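Local structure of adenylosuccinate lyase (Francisella tularensis subsp. tularensis SCHU S4, 4EEI) at residues Y5-I10 / I319-L324; S11-D16 / R107-Y112. The protein probably cleaves adenylosuccinate and the related SAICAR to fumarate plus AMP or AICAR, two steps of de novo purine biosynthesis. All coordinates share one frame; numbering follows the deposited sequence.

Contact 1: Y5-I10 / I319-L324; sequences YDVAEI and IMVYAL. With AMP (adenosine monophosphate), chain C.
V321 on helix 304-333 faces the first turn of helix 8-14, where I10 meets both of its methyls. I10 and V321 reach each other tip to tip, with I10 CD1 3.9 Å from V321 CG2 and I10 CG1 4.0 Å from V321 CG1, and V7 CG1 adds a looser contact, 4.2 Å from V321 CG1. V7 occupies the N-cap position of helix 8-14, its carbonyl O accepting the backbone N-H of I10, and both residues present their side chains to V321.

Y322, next along the helix, contributes most to the contact. With CG anti to the backbone N (chi1 177°), it carries its ring out from the helix alongside the chain at Y5. Y5 CB sits over the centre of one ring face, 4.1 Å from the Y322 centroid in a CH-pi contact. The Y5 ring turns an edge toward the same face in an edge-to-face pair, with the planes at 64° and Y5 CD1 3.5 Å from Y322 CZ. V7 CG2 lies at the edge of the Y322 ring, near its plane and 4.0 Å from Y322 CB. Beyond the ring, the Y322 hydroxyl is hydrogen-bonded to R326.

The phenol end of Y5 lies beyond the Y322 ring and gives a very short hydrogen bond from OH to AMP O1P, 2.5 Å, with the phosphate oxygen in the plane of the Y5 ring. The Y5 ring also meets F311 of the second subunit, their planes nearly parallel. R4 and N276 of this chain and K66, Q212, S306 and R310 of the second subunit also hydrogen-bond AMP. The arrangement thus belongs to a nucleotide site built between subunits, characteristic of the tetrameric fumarase/aspartase superfamily that includes adenylosuccinate lyase.

Contact 2: S11-D16 / R107-Y112; sequences SKIWAD and RDSMSY
I13 and W14 approach segment 107-112 of helix 94-131 side by side, converging on the hydroxyl of S109. I13 points toward that segment: its CG2 lies 3.8 Å from S109 OG, and its CD1 passes the same oxygen and reaches Y112, 4.0 Å from CE2. The isoleucine and tyrosine side chains cross at a slant. I13 CD1 also approaches the backbone of D108, 4.1 Å from its carbonyl O.

The W14 indole comes in beside I13, whose CG2 lies over one indole face, offset toward the rim. S109 OG sits obliquely beside the indole nitrogen, and the bond from W14 NE1 to S109 OG is weak: 3.1 Å long and strongly bent, with an angle of 122° at the hydrogen. S109 OG has a stronger partner in its own helix, the carbonyl O of Q105, one turn earlier. Q105 NE2 in turn binds the carbonyl O of I13. W14 also packs on L313 and P314 of helix 304-333. The contact is a small helix-helix interface that lays the short N-terminal helix 8-14 against the long helix 94-131 of this mainly helical lyase fold.

How the contacts relate
Contacts 1 and 2 share helix 8-14: its opening turn faces helix 304-333, the following turn faces helix 94-131, and the two centres lie 10 Å apart. Y112 of contact 2 joins them, its CD2 packing 3.6 Å from I10 CD1 and its CB 4.2 Å from V321 CG2, while E9 CG lies 3.8 Å from Y112 CE1. A probable hydrogen bond between S11 OG and D6 OD1, 2.7 Å, ties the entering chain to the helix. Contact 1 touches AMP directly through Y5. The W14 side chain of contact 2 lies about 12 Å from a different bound AMP, and about 8 Å from the side chain of the AMP-binding residue R310.

Contact 1: Y5-I10 / I319-L324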
loop_
_atom_site.group_PDB
_atom_site.type_symbol
_atom_site.label_atom_id
_atom_site.label_comp_id
_atom_site.label_asym_id
_atom_site.label_seq_id
_atom_site.Cartn_x
_atom_site.Cartn_y
_atom_site.Cartn_z
ATOM N N TYR B 5 9.603 14.270 17.406
ATOM C CA TYR B 5 10.356 14.286 16.150
ATOM C C TYR B 5 10.206 15.587 15.359
ATOM O O TYR B 5 10.570 15.651 14.190
ATOM C CB TYR B 5 9.924 13.119 15.253
ATOM C CG TYR B 5 9.912 11.778 15.955
ATOM C CD1 TYR B 5 11.062 11.266 16.539
ATOM C CD2 TYR B 5 8.753 11.020 16.014
ATOM C CE1 TYR B 5 11.055 10.024 17.181
ATOM C CE2 TYR B 5 8.733 9.783 16.641
ATOM C CZ TYR B 5 9.885 9.294 17.227
ATOM O OH TYR B 5 9.859 8.062 17.860
ATOM N N ASP B 6 9.673 16.619 15.995
ATOM C CA ASP B 6 9.323 17.847 15.291
ATOM C C ASP B 6 10.562 18.687 14.994
ATOM O O ASP B 6 11.245 19.138 15.902
ATOM C CB ASP B 6 8.327 18.660 16.135
ATOM C CG ASP B 6 7.685 19.798 15.360
ATOM O OD1 ASP B 6 8.316 20.313 14.418
ATOM O OD2 ASP B 6 6.542 20.181 15.697
ATOM N N VAL B 7 10.838 18.909 13.718
ATOM C CA VAL B 7 11.910 19.813 13.321
ATOM C C VAL B 7 11.279 21.181 13.139
ATOM O O VAL B 7 10.460 21.367 12.244
ATOM C CB VAL B 7 12.549 19.374 11.999
ATOM C CG1 VAL B 7 13.660 20.348 11.596
ATOM C CG2 VAL B 7 13.087 17.948 12.121
ATOM N N ALA B 8 11.676 22.129 13.983
ATOM C CA ALA B 8 10.982 23.411 14.109
ATOM C C ALA B 8 10.762 24.145 12.787
ATOM O O ALA B 8 9.665 24.640 12.525
ATOM C CB ALA B 8 11.698 24.308 15.126
ATOM N N GLU B 9 11.796 24.221 11.954
ATOM C CA GLU B 9 11.701 25.021 10.737
ATOM C C GLU B 9 10.787 24.374 9.706
ATOM O O GLU B 9 10.231 25.057 8.844
ATOM C CB GLU B 9 13.083 25.285 10.137
ATOM C CG GLU B 9 13.832 24.034 9.726
ATOM C CD GLU B 9 14.898 23.656 10.736
ATOM O OE1 GLU B 9 16.002 23.249 10.308
ATOM O OE2 GLU B 9 14.628 23.766 11.958
ATOM N N ILE B 10 10.617 23.055 9.783
ATOM C CA ILE B 10 9.698 22.400 8.854
ATOM C C ILE B 10 8.248 22.555 9.321
ATOM O O ILE B 10 7.366 22.869 8.530
ATOM C CB ILE B 10 10.049 20.917 8.654
ATOM C CG1 ILE B 10 11.518 20.778 8.246
ATOM C CG2 ILE B 10 9.129 20.276 7.613
ATOM C CD1 ILE B 10 11.894 21.574 6.994
ATOM N N ILE B 319 9.034 14.188 8.647
ATOM C CA ILE B 319 9.726 12.927 8.859
ATOM C C ILE B 319 10.949 12.821 7.945
ATOM O O ILE B 319 11.995 12.342 8.367
ATOM C CB ILE B 319 8.788 11.739 8.596
ATOM C CG1 ILE B 319 7.723 11.658 9.698
ATOM C CG2 ILE B 319 9.574 10.436 8.530
ATOM C CD1 ILE B 319 6.569 10.693 9.342
ATOM N N MET B 320 10.819 13.265 6.701
ATOM C CA MET B 320 11.930 13.150 5.752
ATOM C C MET B 320 13.136 13.949 6.237
ATOM O O MET B 320 14.264 13.451 6.249
ATOM C CB MET B 320 11.516 13.622 4.352
ATOM C CG MET B 320 12.660 13.585 3.333
ATOM S SD MET B 320 13.239 11.904 3.026
ATOM C CE MET B 320 11.908 11.266 2.019
ATOM N N VAL B 321 12.907 15.193 6.630
ATOM C CA VAL B 321 14.004 16.020 7.121
ATOM C C VAL B 321 14.592 15.438 8.413
ATOM O O VAL B 321 15.817 15.326 8.560
ATOM C CB VAL B 321 13.567 17.477 7.317
ATOM C CG1 VAL B 321 14.658 18.273 8.026
ATOM C CG2 VAL B 321 13.249 18.109 5.960
ATOM N N TYR B 322 13.724 15.052 9.344
ATOM C CA TYR B 322 14.181 14.408 10.586
ATOM C C TYR B 322 15.040 13.182 10.291
ATOM O O TYR B 322 16.107 13.005 10.883
ATOM C CB TYR B 322 12.989 13.995 11.465
ATOM C CG TYR B 322 13.403 13.258 12.731
ATOM C CD1 TYR B 322 13.671 13.949 13.895
ATOM C CD2 TYR B 322 13.517 11.866 12.753
ATOM C CE1 TYR B 322 14.057 13.292 15.054
ATOM C CE2 TYR B 322 13.909 11.195 13.913
ATOM C CZ TYR B 322 14.167 11.918 15.054
ATOM O OH TYR B 322 14.555 11.279 16.216
ATOM N N ALA B 323 14.586 12.346 9.372
ATOM C CA ALA B 323 15.265 11.078 9.126
ATOM C C ALA B 323 16.600 11.290 8.433
ATOM O O ALA B 323 17.573 10.622 8.760
ATOM C CB ALA B 323 14.373 10.117 8.313
ATOM N N LEU B 324 16.653 12.205 7.467
ATOM C CA LEU B 324 17.907 12.450 6.743
ATOM C C LEU B 324 18.975 13.031 7.662
ATOM O O LEU B 324 20.158 12.715 7.522
ATOM C CB LEU B 324 17.688 13.390 5.559
ATOM C CG LEU B 324 16.809 12.840 4.432
ATOM C CD1 LEU B 324 16.482 13.945 3.460
ATOM C CD2 LEU B 324 17.539 11.703 3.712
HETATM P P AMP C . 11.816 6.023 19.516
HETATM O O1P AMP C . 11.842 7.503 19.238
HETATM O O2P AMP C . 12.583 5.194 18.521
HETATM O O3P AMP C . 10.448 5.489 19.844
HETATM O "O5'" AMP C . 12.645 5.868 20.883
HETATM C "C5'" AMP C . 12.722 4.613 21.555
HETATM C "C4'" AMP C . 13.189 4.843 22.986
HETATM O "O4'" AMP C . 13.213 3.610 23.709
HETATM C "C3'" AMP C . 14.600 5.403 23.013
HETATM O "O3'" AMP C . 14.652 6.476 23.954
HETATM C "C2'" AMP C . 15.460 4.259 23.502
HETATM O "O2'" AMP C . 16.539 4.736 24.303
HETATM C "C1'" AMP C . 14.490 3.434 24.327
HETATM N N9 AMP C . 14.876 2.003 24.353
HETATM C C8 AMP C . 16.061 1.491 23.980
HETATM N N7 AMP C . 16.079 0.143 24.137
HETATM C C5 AMP C . 14.880 -0.222 24.624
HETATM C C6 AMP C . 14.227 -1.490 25.018
HETATM N N6 AMP C . 14.881 -2.671 24.920
HETATM N N1 AMP C . 12.959 -1.427 25.479
HETATM C C2 AMP C . 12.299 -0.260 25.582
HETATM N N3 AMP C . 12.829 0.928 25.243
HETATM C C4 AMP C . 14.092 1.010 24.766
#

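Contact 2: S11-D16 / R107-Y112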
loop_
_atom_site.group_PDB
_atom_site.type_symbol
_atom_site.label_atom_id
_atom_site.label_comp_id
_atom_site.label_asym_id
_atom_site.label_seq_id
_atom_site.Cartn_x
_atom_site.Cartn_y
_atom_site.Cartn_z
ATOM N N SER B 11 7.987 22.357 10.608
ATOM C CA SER B 11 6.606 22.488 11.056
ATOM C C SER B 11 6.132 23.944 10.936
ATOM O O SER B 11 4.946 24.194 10.736
ATOM C CB SER B 11 6.426 21.940 12.472
ATOM O OG SER B 11 7.273 22.597 13.372
ATOM N N LYS B 12 7.069 24.882 11.031
ATOM C CA LYS B 12 6.754 26.300 10.896
ATOM C C LYS B 12 6.207 26.599 9.505
ATOM O O LYS B 12 5.280 27.390 9.349
ATOM C CB LYS B 12 7.993 27.155 11.168
ATOM C CG LYS B 12 7.733 28.651 11.128
ATOM C CD LYS B 12 8.956 29.437 11.570
ATOM C CE LYS B 12 8.694 30.934 11.535
ATOM N NZ LYS B 12 8.748 31.474 10.150
ATOM N N ILE B 13 6.766 25.939 8.498
ATOM C CA ILE B 13 6.321 26.136 7.126
ATOM C C ILE B 13 4.860 25.727 6.976
ATOM O O ILE B 13 4.089 26.380 6.274
ATOM C CB ILE B 13 7.177 25.327 6.134
ATOM C CG1 ILE B 13 8.578 25.931 6.020
ATOM C CG2 ILE B 13 6.506 25.269 4.771
ATOM C CD1 ILE B 13 9.606 24.985 5.438
ATOM N N TRP B 14 4.489 24.633 7.634
ATOM C CA TRP B 14 3.138 24.105 7.550
ATOM C C TRP B 14 2.197 24.615 8.612
ATOM O O TRP B 14 1.001 24.255 8.626
ATOM C CB TRP B 14 3.173 22.581 7.526
ATOM C CG TRP B 14 3.961 22.057 6.353
ATOM C CD1 TRP B 14 5.306 21.701 6.322
ATOM C CD2 TRP B 14 3.482 21.841 4.980
ATOM N NE1 TRP B 14 5.674 21.282 5.069
ATOM C CE2 TRP B 14 4.628 21.342 4.218
ATOM C CE3 TRP B 14 2.264 22.000 4.337
ATOM C CZ2 TRP B 14 4.533 21.023 2.877
ATOM C CZ3 TRP B 14 2.182 21.673 2.982
ATOM C CH2 TRP B 14 3.291 21.198 2.272
ATOM N N ALA B 15 2.707 25.452 9.510
ATOM C CA ALA B 15 1.889 26.055 10.561
ATOM C C ALA B 15 0.898 27.054 9.968
ATOM O O ALA B 15 1.163 27.646 8.922
ATOM C CB ALA B 15 2.770 26.730 11.600
ATOM N N ASP B 16 -0.249 27.232 10.621
ATOM C CA ASP B 16 -1.282 28.114 10.077
ATOM C C ASP B 16 -0.738 29.481 9.665
ATOM O O ASP B 16 -1.161 30.040 8.656
ATOM C CB ASP B 16 -2.433 28.303 11.077
ATOM C CG ASP B 16 -3.395 27.127 11.106
ATOM O OD1 ASP B 16 -3.285 26.216 10.258
ATOM O OD2 ASP B 16 -4.285 27.133 11.981
ATOM N N ARG B 107 7.767 23.967 -2.115
ATOM C CA ARG B 107 9.053 24.447 -2.604
ATOM C C ARG B 107 10.024 24.715 -1.463
ATOM O O ARG B 107 11.199 24.310 -1.503
ATOM C CB ARG B 107 8.824 25.719 -3.432
ATOM C CG ARG B 107 10.066 26.461 -3.846
ATOM C CD ARG B 107 10.074 27.803 -3.151
ATOM N NE ARG B 107 9.524 28.877 -3.956
ATOM C CZ ARG B 107 8.936 29.964 -3.461
ATOM N NH1 ARG B 107 8.781 30.119 -2.153
ATOM N NH2 ARG B 107 8.475 30.888 -4.282
ATOM N N ASP B 108 9.543 25.387 -0.429
ATOM C CA ASP B 108 10.427 25.725 0.672
ATOM C C ASP B 108 10.794 24.495 1.495
ATOM O O ASP B 108 11.887 24.415 2.062
ATOM C CB ASP B 108 9.805 26.834 1.522
ATOM C CG ASP B 108 9.683 28.144 0.754
ATOM O OD1 ASP B 108 10.474 28.348 -0.196
ATOM O OD2 ASP B 108 8.797 28.960 1.097
ATOM N N SER B 109 9.883 23.534 1.539
ATOM C CA SER B 109 10.140 22.278 2.226
ATOM C C SER B 109 11.183 21.466 1.456
ATOM O O SER B 109 12.089 20.880 2.046
ATOM C CB SER B 109 8.832 21.489 2.341
ATOM O OG SER B 109 7.928 22.151 3.202
ATOM N N MET B 110 11.044 21.430 0.134
ATOM C CA MET B 110 12.006 20.729 -0.716
ATOM C C MET B 110 13.426 21.241 -0.556
ATOM O O MET B 110 14.385 20.464 -0.641
ATOM C CB MET B 110 11.606 20.826 -2.190
ATOM C CG MET B 110 10.481 19.912 -2.577
ATOM S SD MET B 110 10.276 19.904 -4.371
ATOM C CE MET B 110 11.789 19.089 -4.894
ATOM N N SER B 111 13.566 22.546 -0.346
ATOM C CA SER B 111 14.882 23.141 -0.188
ATOM C C SER B 111 15.618 22.503 0.980
ATOM O O SER B 111 16.824 22.260 0.907
ATOM C CB SER B 111 14.763 24.652 0.022
ATOM O OG SER B 111 14.222 25.254 -1.139
ATOM N N TYR B 112 14.886 22.227 2.055
ATOM C CA TYR B 112 15.486 21.608 3.238
ATOM C C TYR B 112 15.789 20.125 3.000
ATOM O O TYR B 112 16.831 19.623 3.428
ATOM C CB TYR B 112 14.578 21.765 4.465
ATOM C CG TYR B 112 14.608 23.137 5.105
ATOM C CD1 TYR B 112 15.690 23.543 5.887
ATOM C CD2 TYR B 112 13.551 24.020 4.949
ATOM C CE1 TYR B 112 15.722 24.803 6.479
ATOM C CE2 TYR B 112 13.574 25.280 5.541
ATOM C CZ TYR B 112 14.658 25.663 6.302
ATOM O OH TYR B 112 14.667 26.912 6.885
#